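Side-chain contacts in Phi class glutathione transferase GSTF1 (Populus tremula x Populus tremuloides, PDB 4RI6), which probably conjugates glutathione to electrophilic substrates such as organic halides, releasing a halide anion, as a detoxifying Phi class glutathione transferase: residues N193-W196 against T197-N201; F162-A165 against D166-L170. One frame throughout, in Å; residues are numbered along the deposited sequence.

Interaction 1 (N193-W196 against T197-N201); sequences NRWW and TEISN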
loop_
_atom_site.group_PDB
_atom_site.type_symbol
_atom_site.label_atom_id
_atom_site.label_comp_id
_atom_site.label_asym_id
_atom_site.label_seq_id
_atom_site.Cartn_x
_atom_site.Cartn_y
_atom_site.Cartn_z
ATOM N N ASN A 193 -20.021 -12.691 0.598
ATOM C CA ASN A 193 -21.276 -11.985 0.739
ATOM C C ASN A 193 -21.650 -11.776 2.205
ATOM O O ASN A 193 -22.130 -10.721 2.583
ATOM C CB ASN A 193 -22.394 -12.727 -0.002
ATOM C CG ASN A 193 -23.709 -12.012 0.102
ATOM O OD1 ASN A 193 -23.924 -10.972 -0.516
ATOM N ND2 ASN A 193 -24.600 -12.571 0.894
ATOM N N ARG A 194 -21.393 -12.773 3.039
ATOM C CA ARG A 194 -21.646 -12.660 4.477
ATOM C C ARG A 194 -20.816 -11.528 5.074
ATOM O O ARG A 194 -21.324 -10.640 5.785
ATOM C CB ARG A 194 -21.308 -13.968 5.180
ATOM C CG ARG A 194 -21.518 -13.933 6.675
ATOM C CD ARG A 194 -20.647 -14.929 7.369
ATOM N NE ARG A 194 -19.245 -14.496 7.381
ATOM C CZ ARG A 194 -18.216 -15.250 7.036
ATOM N NH1 ARG A 194 -18.393 -16.484 6.569
ATOM N NH2 ARG A 194 -16.995 -14.752 7.128
ATOM N N TRP A 195 -19.525 -11.591 4.787
ATOM C CA TRP A 195 -18.579 -10.586 5.220
ATOM C C TRP A 195 -19.005 -9.201 4.740
ATOM O O TRP A 195 -19.056 -8.268 5.534
ATOM C CB TRP A 195 -17.209 -10.956 4.680
ATOM C CG TRP A 195 -16.132 -9.922 4.718
ATOM C CD1 TRP A 195 -15.413 -9.520 5.803
ATOM C CD2 TRP A 195 -15.579 -9.231 3.592
ATOM N NE1 TRP A 195 -14.457 -8.606 5.422
ATOM C CE2 TRP A 195 -14.537 -8.409 4.072
ATOM C CE3 TRP A 195 -15.870 -9.222 2.229
ATOM C CZ2 TRP A 195 -13.767 -7.590 3.227
ATOM C CZ3 TRP A 195 -15.112 -8.398 1.388
ATOM C CH2 TRP A 195 -14.067 -7.602 1.897
ATOM N N TRP A 196 -19.311 -9.082 3.448
ATOM C CA TRP A 196 -19.732 -7.808 2.882
ATOM C C TRP A 196 -20.957 -7.255 3.627
ATOM O O TRP A 196 -21.042 -6.050 3.941
ATOM C CB TRP A 196 -20.050 -7.919 1.385
ATOM C CG TRP A 196 -20.444 -6.568 0.910
ATOM C CD1 TRP A 196 -21.682 -6.159 0.554
ATOM C CD2 TRP A 196 -19.606 -5.410 0.851
ATOM N NE1 TRP A 196 -21.676 -4.829 0.258
ATOM C CE2 TRP A 196 -20.412 -4.337 0.441
ATOM C CE3 TRP A 196 -18.256 -5.176 1.109
ATOM C CZ2 TRP A 196 -19.915 -3.056 0.276
ATOM C CZ3 TRP A 196 -17.767 -3.910 0.940
ATOM C CH2 TRP A 196 -18.592 -2.866 0.523
ATOM N N THR A 197 -21.905 -8.140 3.910
ATOM C CA THR A 197 -23.107 -7.749 4.620
ATOM C C THR A 197 -22.746 -7.234 6.002
ATOM O O THR A 197 -23.236 -6.196 6.422
ATOM C CB THR A 197 -24.082 -8.927 4.716
ATOM O OG1 THR A 197 -24.447 -9.354 3.400
ATOM C CG2 THR A 197 -25.327 -8.533 5.434
ATOM N N GLU A 198 -21.864 -7.933 6.711
ATOM C CA GLU A 198 -21.517 -7.487 8.057
ATOM C C GLU A 198 -20.799 -6.158 8.053
ATOM O O GLU A 198 -21.104 -5.290 8.852
ATOM C CB GLU A 198 -20.646 -8.512 8.788
ATOM C CG GLU A 198 -21.327 -9.843 9.058
ATOM C CD GLU A 198 -20.900 -10.423 10.382
ATOM O OE1 GLU A 198 -20.276 -11.513 10.407
ATOM O OE2 GLU A 198 -21.205 -9.785 11.421
ATOM N N ILE A 199 -19.834 -5.980 7.164
ATOM C CA ILE A 199 -19.022 -4.777 7.267
ATOM C C ILE A 199 -19.744 -3.556 6.689
ATOM O O ILE A 199 -19.586 -2.446 7.215
ATOM C CB ILE A 199 -17.619 -4.964 6.618
ATOM C CG1 ILE A 199 -17.665 -5.183 5.103
ATOM C CG2 ILE A 199 -16.898 -6.089 7.327
ATOM C CD1 ILE A 199 -16.253 -5.143 4.437
ATOM N N SER A 200 -20.583 -3.744 5.668
ATOM C CA SER A 200 -21.224 -2.595 5.021
ATOM C C SER A 200 -22.402 -2.070 5.822
ATOM O O SER A 200 -22.887 -0.968 5.562
ATOM C CB SER A 200 -21.687 -2.946 3.608
ATOM O OG SER A 200 -22.716 -3.923 3.596
ATOM N N ASN A 201 -22.857 -2.853 6.796
ATOM C CA ASN A 201 -23.934 -2.402 7.671
ATOM C C ASN A 201 -23.478 -1.868 9.035
ATOM O O ASN A 201 -24.314 -1.563 9.895
ATOM C CB ASN A 201 -24.958 -3.539 7.855
ATOM C CG ASN A 201 -25.870 -3.660 6.665
ATOM O OD1 ASN A 201 -26.793 -2.854 6.485
ATOM N ND2 ASN A 201 -25.585 -4.617 5.805
HETATM O O HOH W 1 -18.612 -11.939 8.314
#
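Ile199 reaches back one turn to both tryptophans of 193-196, its CD1 methyl lying over one face of the Trp195 indole. That methyl is 4.0 Å from the centroid of the six-membered ring and 24° off the ring normal, a CH-pi contact. The same CD1 meets the Trp196 ring obliquely, 3.9 Å from its CE3, the two side chains crossing at about a right angle. Ser200 covers a face of Trp196: its CB is 4.0 Å from the centroid of the five-membered ring. Ser200 OG, set between its backbone N and carbonyl carbon (chi1 65°), donates to Trp196 O at 2.7 Å, and Ser200 N approaches that carbonyl from the opposite face of its plane. Thr197 repeats the double grip, OG1 and N both donating to Asn193 O. Arg194 NE and Glu198 OE1 are 4.4 Å apart, beyond a salt bridge, and water 1 joins them, accepting from NE in the guanidinium plane and donating to OE1. Arg155 adds a salt bridge to Glu198, and its carbonyl, with that of Leu151, accepts from Arg194. The contact occupies the C-terminal end of helix 190-200, whose Trp196 and Ile199 pack on Leu170 of helix 164-179.

Interaction 2 (F162-A165 against D166-L170); sequences FSFA and DLSHL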
loop_
_atom_site.group_PDB
_atom_site.type_symbol
_atom_site.label_atom_id
_atom_site.label_comp_id
_atom_site.label_asym_id
_atom_site.label_seq_id
_atom_site.Cartn_x
_atom_site.Cartn_y
_atom_site.Cartn_z
ATOM N N PHE A 162 -13.810 -7.174 13.457
ATOM C CA PHE A 162 -13.704 -6.137 12.422
ATOM C C PHE A 162 -12.394 -5.387 12.603
ATOM O O PHE A 162 -12.032 -5.035 13.723
ATOM C CB PHE A 162 -14.892 -5.170 12.488
ATOM C CG PHE A 162 -14.861 -4.063 11.452
ATOM C CD1 PHE A 162 -15.235 -4.304 10.142
ATOM C CD2 PHE A 162 -14.523 -2.767 11.813
ATOM C CE1 PHE A 162 -15.235 -3.288 9.202
ATOM C CE2 PHE A 162 -14.516 -1.744 10.879
ATOM C CZ PHE A 162 -14.874 -2.004 9.570
ATOM N N SER A 163 -11.683 -5.143 11.511
ATOM C CA SER A 163 -10.433 -4.402 11.598
ATOM C C SER A 163 -10.321 -3.404 10.481
ATOM O O SER A 163 -11.145 -3.378 9.560
ATOM C CB SER A 163 -9.225 -5.339 11.545
ATOM O OG SER A 163 -8.941 -5.747 10.225
ATOM N N PHE A 164 -9.262 -2.604 10.539
ATOM C CA PHE A 164 -8.989 -1.689 9.452
ATOM C C PHE A 164 -8.842 -2.417 8.114
ATOM O O PHE A 164 -9.126 -1.852 7.056
ATOM C CB PHE A 164 -7.725 -0.856 9.739
ATOM C CG PHE A 164 -7.500 0.199 8.718
ATOM C CD1 PHE A 164 -8.330 1.300 8.673
ATOM C CD2 PHE A 164 -6.536 0.058 7.735
ATOM C CE1 PHE A 164 -8.194 2.241 7.710
ATOM C CE2 PHE A 164 -6.389 1.021 6.769
ATOM C CZ PHE A 164 -7.217 2.114 6.762
ATOM N N ALA A 165 -8.399 -3.671 8.141
ATOM C CA ALA A 165 -8.302 -4.427 6.897
ATOM C C ALA A 165 -9.658 -4.514 6.222
ATOM O O ALA A 165 -9.766 -4.298 5.018
ATOM C CB ALA A 165 -7.744 -5.798 7.135
ATOM N N ASP A 166 -10.697 -4.831 6.986
ATOM C CA ASP A 166 -12.046 -4.890 6.413
ATOM C C ASP A 166 -12.512 -3.504 5.990
ATOM O O ASP A 166 -13.032 -3.317 4.883
ATOM C CB ASP A 166 -13.022 -5.498 7.407
ATOM C CG ASP A 166 -12.512 -6.794 7.977
ATOM O OD1 ASP A 166 -12.519 -7.818 7.257
ATOM O OD2 ASP A 166 -12.111 -6.783 9.153
ATOM N N LEU A 167 -12.293 -2.530 6.871
ATOM C CA LEU A 167 -12.707 -1.156 6.628
ATOM C C LEU A 167 -12.163 -0.660 5.303
ATOM O O LEU A 167 -12.889 -0.054 4.515
ATOM C CB LEU A 167 -12.265 -0.253 7.786
ATOM C CG LEU A 167 -12.752 1.192 7.790
ATOM C CD1 LEU A 167 -12.669 1.761 9.200
ATOM C CD2 LEU A 167 -11.953 2.068 6.808
ATOM N N SER A 168 -10.910 -0.988 5.019
ATOM C CA SER A 168 -10.260 -0.439 3.853
ATOM C C SER A 168 -10.880 -0.937 2.533
ATOM O O SER A 168 -10.705 -0.276 1.491
ATOM C CB SER A 168 -8.752 -0.763 3.925
ATOM O OG SER A 168 -7.990 0.092 3.109
ATOM N N HIS A 169 -11.608 -2.067 2.587
ATOM C CA HIS A 169 -12.312 -2.613 1.419
ATOM C C HIS A 169 -13.678 -1.968 1.158
ATOM O O HIS A 169 -14.242 -2.120 0.078
ATOM C CB HIS A 169 -12.516 -4.117 1.559
ATOM C CG HIS A 169 -11.268 -4.915 1.444
ATOM N ND1 HIS A 169 -10.325 -5.001 2.453
ATOM C CD2 HIS A 169 -10.783 -5.656 0.417
ATOM C CE1 HIS A 169 -9.316 -5.752 2.044
ATOM N NE2 HIS A 169 -9.566 -6.159 0.813
ATOM N N LEU A 170 -14.203 -1.260 2.147
ATOM C CA LEU A 170 -15.541 -0.704 2.024
ATOM C C LEU A 170 -15.698 0.277 0.846
ATOM O O LEU A 170 -16.690 0.189 0.126
ATOM C CB LEU A 170 -15.957 -0.023 3.333
ATOM C CG LEU A 170 -16.350 -0.994 4.451
ATOM C CD1 LEU A 170 -16.435 -0.295 5.810
ATOM C CD2 LEU A 170 -17.673 -1.677 4.129
HETATM O O HOH W 2 -10.104 -8.280 10.067
#
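A helix N-terminal cap, buried near the centre of the chain, joins Ser163 to Asp166 at the start of helix 164-179 in the all-helical C-terminal domain. Ser163 N donates to Asp166 OD2 at 2.9 Å, meeting the anti lone pair of that oxygen. Ser163 OG caps through Ala165 N, accepting from it at 3.0 Å; its chi1 of 79° sets the oxygen between the backbone N and carbonyl carbon. Water 2 bridges Ser163 OG and Asp166 OD2, donating to the latter.

Ser163 and Asp166 thus form a capping box, consistent with the N-capping box known at this helix in other GSTs. The other carboxylate oxygen, Asp166 OD1, is held by Trp195 NE1 and Leu157 N, so the aspartate ties the cap to helix 190-200 and to the preceding loop.

Beside the cap, the Phe162 ring and the Asp166 carboxylate run past one another in opposite directions, their planes 25° apart, with Phe162 CE1 3.6 Å from Asp166 CB. The far end of the ring, CZ, comes equally near Leu167 CB; as Phe162 immediately precedes the N-cap and Leu167 lies four residues after it, this is a hydrophobic staple accompanying the capping box. Leu170 CD1 approaches at the ring edge. Leu167 also sends CD2 to Phe164 CE1, at 3.9 Å; Ser168 CB lies over a face of the Phe164 ring. Ser168 OG itself turns to Asp106 and Arg18, the latter on helix 14-25.

One turn further on, His169 ND1 donates to Ala165 O at 2.7 Å. The acceptor lies only 2° out of the imidazole plane, and His169 NE2 is hydrogen-bonded to Tyr147, so both ring nitrogens are engaged and the rotation of the ring is fixed.

Interaction 2 comes first along the chain, capping the start of helix 164-179; interaction 1 follows near the end of helix 190-200. Their centres are about 11 Å apart, and both belong to the C-terminal GST domain. The two meet directly: the hydrogen bond from Trp195 to Asp166 joins them, and Ile199 CG1 packs 3.6 Å from Leu170 CD2, helix against helix. Ile199 also touches Phe162, the residue just before the N-cap of helix 164-179, so polar and apolar contacts run side by side. Interaction 2 is the more central and lies nearer glutathione, with the Ser168 side chain about 8 Å from a bound molecule, whereas interaction 1 lies away from the annotated sites.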